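Local coordinates for protein tylactone synthase starter module and modules 1 & 2 (Streptomyces fradiae, PDB 2Z5L) that probably reduces the beta-keto group of a carrier-bound polyketide intermediate with NADPH, as the first ketoreductase of the tylosin polyketide synthase, setting product chirality, at residues A[344-349]-A[437-442]. Sequence-based numbering, arbitrary orientation.
Sequences GILDDA and GMAAGA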
loop_
_atom_site.group_PDB
_atom_site.type_symbol
_atom_site.label_atom_id
_atom_site.label_comp_id
_atom_site.label_asym_id
_atom_site.label_seq_id
_atom_site.Cartn_x
_atom_site.Cartn_y
_atom_site.Cartn_z
ATOM N N GLY A 344 -8.123 11.633 -1.557
ATOM C CA GLY A 344 -6.970 11.369 -0.719
ATOM C C GLY A 344 -6.237 12.652 -0.407
ATOM O O GLY A 344 -6.581 13.715 -0.935
ATOM N N ILE A 345 -5.217 12.560 0.443
ATOM C CA ILE A 345 -4.456 13.738 0.833
ATOM C C ILE A 345 -2.955 13.565 0.704
ATOM O O ILE A 345 -2.433 12.455 0.811
ATOM C CB ILE A 345 -4.734 14.110 2.278
ATOM C CG1 ILE A 345 -4.156 13.040 3.191
ATOM C CG2 ILE A 345 -6.233 14.227 2.512
ATOM C CD1 ILE A 345 -4.182 13.423 4.636
ATOM N N LEU A 346 -2.261 14.677 0.494
ATOM C CA LEU A 346 -0.812 14.643 0.364
ATOM C C LEU A 346 -0.189 14.305 1.712
ATOM O O LEU A 346 -0.527 14.900 2.745
ATOM C CB LEU A 346 -0.282 15.994 -0.140
ATOM C CG LEU A 346 0.812 15.964 -1.220
ATOM C CD1 LEU A 346 1.138 17.387 -1.650
ATOM C CD2 LEU A 346 2.067 15.268 -0.691
ATOM N N ASP A 347 0.707 13.324 1.683
ATOM C CA ASP A 347 1.417 12.873 2.876
ATOM C C ASP A 347 2.926 12.917 2.723
ATOM O O ASP A 347 3.480 12.397 1.758
ATOM C CB ASP A 347 1.058 11.434 3.261
ATOM C CG ASP A 347 1.907 10.924 4.419
ATOM O OD1 ASP A 347 1.992 11.652 5.435
ATOM O OD2 ASP A 347 2.488 9.808 4.325
ATOM N N ASP A 348 3.587 13.539 3.690
ATOM C CA ASP A 348 5.038 13.594 3.690
ATOM C C ASP A 348 5.566 13.840 5.101
ATOM O O ASP A 348 5.832 14.971 5.512
ATOM C CB ASP A 348 5.575 14.625 2.662
ATOM C CG ASP A 348 5.097 16.057 2.915
ATOM O OD1 ASP A 348 3.860 16.270 3.069
ATOM O OD2 ASP A 348 5.965 16.968 2.916
ATOM N N ALA A 349 5.680 12.742 5.843
ATOM C CA ALA A 349 6.180 12.759 7.208
ATOM C C ALA A 349 7.004 11.495 7.468
ATOM O O ALA A 349 6.499 10.380 7.328
ATOM C CB ALA A 349 5.014 12.837 8.193
ATOM N N GLY A 437 -1.874 21.344 -11.653
ATOM C CA GLY A 437 -2.711 20.923 -10.544
ATOM C C GLY A 437 -1.942 20.128 -9.507
ATOM O O GLY A 437 -2.148 20.298 -8.305
ATOM N N MET A 438 -1.055 19.257 -9.975
ATOM C CA MET A 438 -0.586 18.135 -9.171
ATOM C C MET A 438 0.441 18.588 -8.138
ATOM O O MET A 438 1.613 18.783 -8.459
ATOM C CB MET A 438 0.012 17.047 -10.065
ATOM C CG MET A 438 -1.006 16.332 -10.939
ATOM S SD MET A 438 -2.372 15.639 -9.990
ATOM C CE MET A 438 -1.496 14.949 -8.589
ATOM N N ALA A 439 -0.007 18.753 -6.898
ATOM C CA ALA A 439 0.866 19.223 -5.819
ATOM C C ALA A 439 1.881 18.151 -5.398
ATOM O O ALA A 439 1.523 17.000 -5.148
ATOM C CB ALA A 439 0.029 19.643 -4.622
ATOM N N ALA A 440 3.152 18.527 -5.323
ATOM C CA ALA A 440 4.186 17.577 -4.933
ATOM C C ALA A 440 4.903 18.026 -3.670
ATOM O O ALA A 440 5.147 19.218 -3.476
ATOM C CB ALA A 440 5.189 17.400 -6.063
ATOM N N GLY A 441 5.243 17.064 -2.816
ATOM C CA GLY A 441 5.927 17.377 -1.578
ATOM C C GLY A 441 7.230 16.622 -1.479
ATOM O O GLY A 441 7.775 16.171 -2.492
ATOM N N ALA A 442 7.728 16.472 -0.255
ATOM C CA ALA A 442 8.981 15.764 -0.044
ATOM C C ALA A 442 8.940 14.373 -0.680
ATOM O O ALA A 442 9.924 13.927 -1.273
ATOM C CB ALA A 442 9.294 15.655 1.471
#
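L346 reaches across to 437-442 with its two methyl branches, each directed at a different part of that segment. CD1 lies 3.5 Å from the carbonyl O of A439 and 3.9 Å from A439 CB, so it touches both the backbone and the methyl of that residue. CD2 faces G441, 4.2 Å from its N. A branched, flexible apolar side chain suits this place because it can spread over several residues of an extended backbone. G441, with no side chain, suits a place where the backbone runs close to L346 CD2 and the D348 carboxylate.

D347 turns inward between the two touching residues, its carbonyl O bonded to Q401 NE2 and its OD2 weakly to Y404 N, ties that probably help hold the backbone from which L346 and D348 project.

D348 meets the first turn of helix 442-450. With CG between the backbone N and the carbonyl carbon (chi1 60°), the carboxylate is carried toward the start of the helix, and OD2 comes to 3.7 Å from A442 N, too far for a hydrogen bond. The methyl of A442 packs alongside, 4.0 Å from D348 CB and 3.9 Å from OD2, and alanine is small enough to permit this approach. G441 is the N-cap residue, with its N bonded to E444 OE1. An acidic group near this helix start is probably favoured by the partial positive charge of the helix N-terminus.

The two segments belong to the loops that follow strands 338-341 and 426-430 of the Rossmann-type ketoreductase fold. Their exposed junction buries 196 Å² in all. The chemistry implies a light surface association, made of van der Waals touches from L346 and, at most, a long-range electrostatic attraction at D348.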